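Erythrocyte binding antigen 140 (Plasmodium falciparum, PDB 4GF2) probably binds a receptor on the host red cell, through a region with two Duffy-binding-like domains, as the malaria parasite invades. Local coordinates at residues A[409-414]-A[480-485]; A[201-204]-A[208-211]; A[393-398]-A[459-464]. The protein carries 3 engineered substitutions. One frame throughout, in Å; residues are numbered along the deposited sequence.

Contact 1: residues A[409-414]-A[480-485]; sequences SDIIKD and LRWFKE
Trp482, on helix 478-508, reaches with the far end of its indole into the loop 409-414, where Asp410, Ile411 and Ile412 receive it. CB already points at the loop, and chi1 of -71° sets CG anti to the carbonyl carbon and carries the ring on toward the loop. On the five-membered ring NE1 finds its polar partner outside the contact, in Asp401. The six-membered ring does the touching. Trp482 CZ3 lies 4.0 Å from Ile412 CD1 and, more loosely, 4.3 Å from Ile411 CB. Trp482 CH2, the outermost carbon, is the most closely met: Ile412 CG1 stands 3.8 Å from it and Ile412 CD1 3.9 Å. Both isoleucines come in obliquely, while Asp410 OD1 sits at the ring edge, near its plane, 4.2 Å from Trp482 CH2.

That carboxylate is held in place by other bonds. OD1 accepts from Gln478 NE2; Asp410 OD2 pairs with Arg345 and takes a nearly straight hydrogen bond from Lys413 N (3.1 Å, 168°), an Asx motif that folds the loop round the aspartate. The contact is buried: Pro342 and helix 343-346, through Arg344 and Arg345, also pack on the indole, and Arg481 beside it bridges to Asp401 and Asp404, so helix 478-508 is joined to helix 388-407 as well as to the loop that follows it.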
loop_
_atom_site.group_PDB
_atom_site.type_symbol
_atom_site.label_atom_id
_atom_site.label_comp_id
_atom_site.label_asym_id
_atom_site.label_seq_id
_atom_site.Cartn_x
_atom_site.Cartn_y
_atom_site.Cartn_z
ATOM N N SER A 409 -16.098 -17.136 -3.251
ATOM C CA SER A 409 -16.760 -18.435 -3.198
ATOM C C SER A 409 -17.564 -18.584 -1.911
ATOM O O SER A 409 -18.292 -19.560 -1.742
ATOM C CB SER A 409 -15.734 -19.561 -3.298
ATOM O OG SER A 409 -14.808 -19.489 -2.232
ATOM N N ASP A 410 -17.427 -17.614 -1.008
ATOM C CA ASP A 410 -18.177 -17.622 0.246
ATOM C C ASP A 410 -19.673 -17.773 -0.008
ATOM O O ASP A 410 -20.236 -17.109 -0.875
ATOM C CB ASP A 410 -17.918 -16.342 1.040
ATOM C CG ASP A 410 -18.802 -16.231 2.268
ATOM O OD1 ASP A 410 -18.599 -17.016 3.220
ATOM O OD2 ASP A 410 -19.700 -15.359 2.285
ATOM N N ILE A 411 -20.310 -18.643 0.766
ATOM C CA ILE A 411 -21.714 -18.974 0.562
ATOM C C ILE A 411 -22.672 -17.860 0.996
ATOM O O ILE A 411 -23.745 -17.698 0.412
ATOM C CB ILE A 411 -22.082 -20.266 1.321
ATOM C CG1 ILE A 411 -21.391 -21.468 0.678
ATOM C CG2 ILE A 411 -23.593 -20.478 1.328
ATOM C CD1 ILE A 411 -21.587 -22.765 1.430
ATOM N N ILE A 412 -22.288 -17.100 2.016
ATOM C CA ILE A 412 -23.208 -16.148 2.639
ATOM C C ILE A 412 -23.458 -14.908 1.783
ATOM O O ILE A 412 -24.605 -14.511 1.588
ATOM C CB ILE A 412 -22.708 -15.689 4.023
ATOM C CG1 ILE A 412 -22.399 -16.893 4.912
ATOM C CG2 ILE A 412 -23.750 -14.803 4.689
ATOM C CD1 ILE A 412 -23.574 -17.828 5.130
ATOM N N LYS A 413 -22.391 -14.293 1.287
ATOM C CA LYS A 413 -22.515 -13.086 0.478
ATOM C C LYS A 413 -23.293 -12.027 1.250
ATOM O O LYS A 413 -24.241 -11.433 0.731
ATOM C CB LYS A 413 -23.232 -13.391 -0.838
ATOM C CG LYS A 413 -22.546 -14.431 -1.705
ATOM C CD LYS A 413 -21.155 -13.987 -2.111
ATOM C CE LYS A 413 -20.619 -14.830 -3.259
ATOM N NZ LYS A 413 -19.257 -14.406 -3.663
ATOM N N ASP A 414 -22.895 -11.812 2.499
ATOM C CA ASP A 414 -23.541 -10.825 3.350
ATOM C C ASP A 414 -23.075 -9.430 2.960
ATOM O O ASP A 414 -22.184 -9.268 2.130
ATOM C CB ASP A 414 -23.196 -11.076 4.816
ATOM C CG ASP A 414 -21.751 -10.759 5.127
ATOM O OD1 ASP A 414 -20.883 -11.122 4.311
ATOM O OD2 ASP A 414 -21.481 -10.125 6.168
ATOM N N LEU A 480 -18.283 -28.059 3.654
ATOM C CA LEU A 480 -17.696 -29.236 4.280
ATOM C C LEU A 480 -16.956 -28.846 5.556
ATOM O O LEU A 480 -17.001 -29.567 6.554
ATOM C CB LEU A 480 -16.752 -29.951 3.309
ATOM C CG LEU A 480 -17.423 -30.633 2.113
ATOM C CD1 LEU A 480 -16.384 -31.183 1.145
ATOM C CD2 LEU A 480 -18.350 -31.743 2.578
ATOM N N ARG A 481 -16.283 -27.700 5.526
ATOM C CA ARG A 481 -15.582 -27.213 6.705
ATOM C C ARG A 481 -16.585 -26.858 7.790
ATOM O O ARG A 481 -16.356 -27.123 8.969
ATOM C CB ARG A 481 -14.734 -25.992 6.365
ATOM C CG ARG A 481 -13.745 -26.219 5.235
ATOM C CD ARG A 481 -12.709 -25.110 5.180
ATOM N NE ARG A 481 -13.300 -23.781 5.338
ATOM C CZ ARG A 481 -13.625 -22.963 4.339
ATOM N NH1 ARG A 481 -13.429 -23.318 3.074
ATOM N NH2 ARG A 481 -14.149 -21.775 4.610
ATOM N N TRP A 482 -17.702 -26.263 7.384
ATOM C CA TRP A 482 -18.724 -25.832 8.327
ATOM C C TRP A 482 -19.440 -27.024 8.934
ATOM O O TRP A 482 -19.695 -27.055 10.135
ATOM C CB TRP A 482 -19.733 -24.911 7.640
ATOM C CG TRP A 482 -19.164 -23.582 7.303
ATOM C CD1 TRP A 482 -17.908 -23.129 7.597
ATOM C CD2 TRP A 482 -19.824 -22.516 6.612
ATOM N NE1 TRP A 482 -17.747 -21.849 7.129
ATOM C CE2 TRP A 482 -18.908 -21.451 6.521
ATOM C CE3 TRP A 482 -21.099 -22.363 6.062
ATOM C CZ2 TRP A 482 -19.228 -20.251 5.898
ATOM C CZ3 TRP A 482 -21.413 -21.169 5.446
ATOM C CH2 TRP A 482 -20.482 -20.128 5.369
ATOM N N PHE A 483 -19.766 -27.999 8.093
ATOM C CA PHE A 483 -20.457 -29.203 8.535
ATOM C C PHE A 483 -19.705 -29.843 9.701
ATOM O O PHE A 483 -20.296 -30.174 10.729
ATOM C CB PHE A 483 -20.569 -30.197 7.377
ATOM C CG PHE A 483 -21.477 -31.369 7.655
ATOM C CD1 PHE A 483 -22.344 -31.364 8.737
ATOM C CD2 PHE A 483 -21.456 -32.480 6.831
ATOM C CE1 PHE A 483 -23.172 -32.443 8.985
ATOM C CE2 PHE A 483 -22.282 -33.560 7.076
ATOM C CZ PHE A 483 -23.140 -33.542 8.154
ATOM N N LYS A 484 -18.397 -30.011 9.535
ATOM C CA LYS A 484 -17.557 -30.565 10.590
ATOM C C LYS A 484 -17.538 -29.651 11.813
ATOM O O LYS A 484 -17.588 -30.123 12.948
ATOM C CB LYS A 484 -16.130 -30.791 10.082
ATOM C CG LYS A 484 -15.059 -30.336 11.057
ATOM C CD LYS A 484 -13.671 -30.786 10.629
ATOM C CE LYS A 484 -12.602 -29.832 11.135
ATOM N NZ LYS A 484 -12.709 -29.576 12.598
ATOM N N GLU A 485 -17.459 -28.343 11.579
ATOM C CA GLU A 485 -17.476 -27.372 12.667
ATOM C C GLU A 485 -18.762 -27.529 13.470
ATOM O O GLU A 485 -18.762 -27.419 14.697
ATOM C CB GLU A 485 -17.363 -25.943 12.120
ATOM C CG GLU A 485 -17.187 -24.866 13.191
ATOM C CD GLU A 485 -17.121 -23.456 12.613
ATOM O OE1 GLU A 485 -17.078 -23.314 11.371
ATOM O OE2 GLU A 485 -17.109 -22.487 13.404
#

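Contact 2: residues A[201-204]-A[208-211]; sequences KCVE and YEAC
Glu209 lies against Cys202 and Val203 in a short-range van der Waals contact at the turn joining helix 175-202 to helix 213-242, with no hydrogen bond between the two segments. The backbones come near each other where helix 175-202 ends, with the CA atoms of Cys202 and Glu209 5.4 Å apart. Val203 then leaves the helix with a positive phi of 59°, which swings the chain out of the helical path. The chain comes back through the short link to Tyr208, and the second segment then forms a single 3-10 turn, Cys211 N bonded to Tyr208 O.

Almost everything in the contact gathers round one carbonyl oxygen. Cys202 O has Glu209 CB and CG each at 3.6 Å, and CD at 3.5 Å. This wrapping comes from a bend in the glutamate: CB points at the first segment, and chi2 of 94° folds the carboxylate over the carbonyl instead of letting the chain stretch out. A carboxylate beside a carbonyl oxygen is probably somewhat unfavourable, and the bond that OE1 accepts from the backbone N of Lys207 may offset it. On the other branch, Glu209 OE2 rests against the valine, 3.8 Å from Val203 CB and 4.0 Å from Val203 CG2, the two side chains crossing at a slant.

Other links hold the turn. Asn205 OD1 accepts from Ala210 N, Cys202 is joined by a disulfide to Cys215 on the next helix, and Cys211 to Cys281. A tight connection between successive helices, pinned by disulfides at its two ends, is in keeping with the cysteine-rich, largely helical Duffy-binding-like fold, here in the first of the two domains.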
loop_
_atom_site.group_PDB
_atom_site.type_symbol
_atom_site.label_atom_id
_atom_site.label_comp_id
_atom_site.label_asym_id
_atom_site.label_seq_id
_atom_site.Cartn_x
_atom_site.Cartn_y
_atom_site.Cartn_z
ATOM N N LYS A 201 -3.178 18.246 7.676
ATOM C CA LYS A 201 -4.296 17.321 7.514
ATOM C C LYS A 201 -4.279 16.176 8.525
ATOM O O LYS A 201 -5.327 15.625 8.866
ATOM C CB LYS A 201 -4.304 16.748 6.094
ATOM C CG LYS A 201 -4.369 17.806 5.002
ATOM C CD LYS A 201 -5.420 18.863 5.318
ATOM C CE LYS A 201 -5.565 19.871 4.188
ATOM N NZ LYS A 201 -6.314 19.311 3.032
ATOM N N CYS A 202 -3.093 15.812 8.996
ATOM C CA CYS A 202 -2.959 14.684 9.909
ATOM C C CYS A 202 -2.906 15.161 11.354
ATOM O O CYS A 202 -3.148 14.387 12.280
ATOM C CB CYS A 202 -1.705 13.873 9.574
ATOM S SG CYS A 202 -1.608 13.344 7.844
ATOM N N VAL A 203 -2.594 16.441 11.539
ATOM C CA VAL A 203 -2.513 17.024 12.872
ATOM C C VAL A 203 -1.462 16.269 13.685
ATOM O O VAL A 203 -0.270 16.380 13.404
ATOM C CB VAL A 203 -3.885 16.996 13.572
ATOM C CG1 VAL A 203 -3.845 17.808 14.859
ATOM C CG2 VAL A 203 -4.957 17.533 12.641
ATOM N N GLU A 204 -1.897 15.497 14.680
ATOM C CA GLU A 204 -0.984 14.669 15.465
ATOM C C GLU A 204 -1.297 13.187 15.279
ATOM O O GLU A 204 -0.649 12.324 15.872
ATOM C CB GLU A 204 -1.067 15.033 16.950
ATOM C CG GLU A 204 -0.638 16.459 17.262
ATOM C CD GLU A 204 -0.458 16.712 18.747
ATOM O OE1 GLU A 204 -1.400 16.451 19.524
ATOM O OE2 GLU A 204 0.632 17.176 19.139
ATOM N N TYR A 208 -6.935 8.950 14.785
ATOM C CA TYR A 208 -7.023 8.053 13.637
ATOM C C TYR A 208 -7.135 8.812 12.318
ATOM O O TYR A 208 -7.778 8.343 11.381
ATOM C CB TYR A 208 -8.209 7.099 13.806
ATOM C CG TYR A 208 -8.066 6.186 15.005
ATOM C CD1 TYR A 208 -6.922 5.420 15.181
ATOM C CD2 TYR A 208 -9.062 6.106 15.969
ATOM C CE1 TYR A 208 -6.777 4.593 16.273
ATOM C CE2 TYR A 208 -8.926 5.280 17.067
ATOM C CZ TYR A 208 -7.781 4.526 17.214
ATOM O OH TYR A 208 -7.629 3.699 18.302
ATOM N N GLU A 209 -6.496 9.976 12.244
ATOM C CA GLU A 209 -6.528 10.786 11.028
ATOM C C GLU A 209 -5.906 10.049 9.847
ATOM O O GLU A 209 -6.393 10.138 8.722
ATOM C CB GLU A 209 -5.796 12.116 11.235
ATOM C CG GLU A 209 -6.550 13.134 12.073
ATOM C CD GLU A 209 -6.180 13.077 13.541
ATOM O OE1 GLU A 209 -5.760 11.996 14.011
ATOM O OE2 GLU A 209 -6.301 14.116 14.223
ATOM N N ALA A 210 -4.828 9.317 10.107
ATOM C CA ALA A 210 -4.116 8.606 9.050
ATOM C C ALA A 210 -4.935 7.448 8.498
ATOM O O ALA A 210 -4.534 6.808 7.530
ATOM C CB ALA A 210 -2.781 8.104 9.563
ATOM N N CYS A 211 -6.082 7.176 9.115
ATOM C CA CYS A 211 -6.960 6.115 8.646
ATOM C C CYS A 211 -7.957 6.621 7.600
ATOM O O CYS A 211 -8.775 5.854 7.102
ATOM C CB CYS A 211 -7.710 5.483 9.824
ATOM S SG CYS A 211 -6.646 4.949 11.198
#

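Contact 3: residues A[393-398]-A[459-464]; sequences SIIQNS and AVLKNK
Helix 388-407 passes segment 459-464 at side-chain distance: the nearest CA atoms, those of Ile395 and Leu461, are 8.9 Å apart, and no hydrogen bond joins the two segments. The first segment is regular helix, with Asn397 N bonded to Ser393 O. The second belongs to the connection between helix 435-457 and helix 470-475, and at Leu461 it takes up an extended backbone (psi 139°) that leads the chain away to exposed Lys462 and Asn463.

Ile395 carries the helix side of the contact. CB points at the loop, and the ethyl branch supplies both touching atoms: Ile395 CD1 meets Val460 CG2 at 4.0 Å, and Ile395 CG1 meets Leu461 CD2, also at 4.0 Å. Toward the valine the approach is oblique, methyl to methyl; the leucine instead runs alongside, the two side chains sliding past each other in opposite directions. Val460 offers the methyl that sits between its own backbone N and carbonyl carbon, the crowded position, which turns CG2 to the isoleucine.

This small apolar junction belongs to the helical core of the second Duffy-binding-like domain, a cysteine-rich fold. A disulfide lies close by: Cys392-Cys467 joins the residue just before the helical segment to the same interhelical connection, and Gln396 NE2 donates to Lys468 O nearby. Leu379 of helix 361-382 and Trp454 and Met457 of helix 435-457 also pack on Ile395, making it a meeting point of three helices and a loop, while Val460 rests on Ala376 and its carbonyl oxygen accepts from Lys380 NZ.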
loop_
_atom_site.group_PDB
_atom_site.type_symbol
_atom_site.label_atom_id
_atom_site.label_comp_id
_atom_site.label_asym_id
_atom_site.label_seq_id
_atom_site.Cartn_x
_atom_site.Cartn_y
_atom_site.Cartn_z
ATOM N N SER A 393 -7.489 -24.935 15.250
ATOM C CA SER A 393 -8.523 -25.205 14.258
ATOM C C SER A 393 -9.540 -24.064 14.157
ATOM O O SER A 393 -10.047 -23.779 13.076
ATOM C CB SER A 393 -9.223 -26.537 14.550
ATOM O OG SER A 393 -9.744 -26.581 15.866
ATOM N N ILE A 394 -9.822 -23.405 15.276
ATOM C CA ILE A 394 -10.762 -22.287 15.282
ATOM C C ILE A 394 -10.226 -21.100 14.482
ATOM O O ILE A 394 -10.986 -20.400 13.812
ATOM C CB ILE A 394 -11.073 -21.819 16.714
ATOM C CG1 ILE A 394 -11.894 -22.879 17.447
ATOM C CG2 ILE A 394 -11.835 -20.507 16.687
ATOM C CD1 ILE A 394 -12.162 -22.552 18.900
ATOM N N ILE A 395 -8.919 -20.867 14.568
ATOM C CA ILE A 395 -8.289 -19.780 13.826
ATOM C C ILE A 395 -8.330 -20.092 12.338
ATOM O O ILE A 395 -8.557 -19.207 11.512
ATOM C CB ILE A 395 -6.824 -19.567 14.265
ATOM C CG1 ILE A 395 -6.762 -18.993 15.683
ATOM C CG2 ILE A 395 -6.093 -18.644 13.299
ATOM C CD1 ILE A 395 -7.366 -17.613 15.821
ATOM N N GLN A 396 -8.116 -21.360 12.000
ATOM C CA GLN A 396 -8.120 -21.784 10.607
ATOM C C GLN A 396 -9.513 -21.680 10.000
ATOM O O GLN A 396 -9.652 -21.402 8.811
ATOM C CB GLN A 396 -7.592 -23.214 10.472
ATOM C CG GLN A 396 -6.086 -23.322 10.585
ATOM C CD GLN A 396 -5.565 -24.693 10.187
ATOM O OE1 GLN A 396 -6.314 -25.537 9.696
ATOM N NE2 GLN A 396 -4.275 -24.918 10.397
ATOM N N ASN A 397 -10.542 -21.908 10.815
ATOM C CA ASN A 397 -11.922 -21.764 10.350
ATOM C C ASN A 397 -12.178 -20.367 9.782
ATOM O O ASN A 397 -12.662 -20.224 8.656
ATOM C CB ASN A 397 -12.919 -22.062 11.477
ATOM C CG ASN A 397 -13.028 -23.547 11.794
ATOM O OD1 ASN A 397 -12.704 -24.401 10.966
ATOM N ND2 ASN A 397 -13.505 -23.858 12.996
ATOM N N SER A 398 -11.846 -19.337 10.552
ATOM C CA SER A 398 -12.072 -17.964 10.106
ATOM C C SER A 398 -11.101 -17.575 8.993
ATOM O O SER A 398 -11.455 -16.839 8.074
ATOM C CB SER A 398 -11.966 -16.991 11.279
ATOM O OG SER A 398 -13.099 -17.115 12.123
ATOM N N ALA A 459 -0.160 -15.519 14.863
ATOM C CA ALA A 459 0.650 -14.866 15.885
ATOM C C ALA A 459 0.045 -14.994 17.279
ATOM O O ALA A 459 0.740 -14.820 18.279
ATOM C CB ALA A 459 0.842 -13.404 15.537
ATOM N N VAL A 460 -1.247 -15.297 17.349
ATOM C CA VAL A 460 -1.924 -15.397 18.640
ATOM C C VAL A 460 -1.883 -16.810 19.224
ATOM O O VAL A 460 -2.467 -17.064 20.278
ATOM C CB VAL A 460 -3.391 -14.946 18.542
ATOM C CG1 VAL A 460 -3.474 -13.544 17.962
ATOM C CG2 VAL A 460 -4.202 -15.929 17.706
ATOM N N LEU A 461 -1.184 -17.720 18.551
ATOM C CA LEU A 461 -1.111 -19.110 18.994
ATOM C C LEU A 461 0.242 -19.455 19.615
ATOM O O LEU A 461 1.288 -19.041 19.115
ATOM C CB LEU A 461 -1.361 -20.048 17.814
ATOM C CG LEU A 461 -2.702 -19.903 17.099
ATOM C CD1 LEU A 461 -2.672 -20.656 15.782
ATOM C CD2 LEU A 461 -3.838 -20.402 17.976
ATOM N N LYS A 462 0.216 -20.219 20.704
ATOM C CA LYS A 462 1.437 -20.786 21.260
ATOM C C LYS A 462 1.962 -21.809 20.263
ATOM O O LYS A 462 1.176 -22.495 19.609
ATOM C CB LYS A 462 1.160 -21.469 22.600
ATOM C CG LYS A 462 0.601 -20.558 23.681
ATOM C CD LYS A 462 0.310 -21.347 24.950
ATOM C CE LYS A 462 -0.301 -20.475 26.034
ATOM N NZ LYS A 462 -0.645 -21.263 27.251
ATOM N N ASN A 463 3.282 -21.914 20.146
ATOM C CA ASN A 463 3.886 -22.824 19.180
ATOM C C ASN A 463 3.144 -22.766 17.850
ATOM O O ASN A 463 2.329 -23.636 17.546
ATOM C CB ASN A 463 3.878 -24.259 19.714
ATOM C CG ASN A 463 4.649 -24.406 21.013
ATOM O OD1 ASN A 463 5.875 -24.520 21.011
ATOM N ND2 ASN A 463 3.931 -24.413 22.132
ATOM N N LYS A 464 3.432 -21.737 17.060
ATOM C CA LYS A 464 2.710 -21.494 15.816
ATOM C C LYS A 464 2.805 -22.683 14.861
ATOM O O LYS A 464 1.822 -23.048 14.218
ATOM C CB LYS A 464 3.234 -20.228 15.131
ATOM C CG LYS A 464 3.269 -19.002 16.035
ATOM C CD LYS A 464 3.304 -17.706 15.234
ATOM C CE LYS A 464 4.501 -17.644 14.303
ATOM N NZ LYS A 464 4.468 -16.424 13.448
#

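How the contacts relate
Contact 2 comes first along the chain and belongs to the first Duffy-binding-like domain; contacts 1 and 3 both lie in the second. The centre of contact 2 is about 38 Å from that of contact 1 and 33 Å from that of contact 3, and it touches neither. The other two have centres about 18 Å apart and interleave in sequence: 393-398, 409-414, 459-464, then 480-485. Helix 388-407 links them, carrying one segment of contact 3 and leading into the loop of contact 1. They also meet directly, Glu485 CD lying 3.7 Å from Asn397 ND2. Together they join parts of one helical domain some 60 residues or more apart in sequence, while contact 2 shapes a local turn in the other.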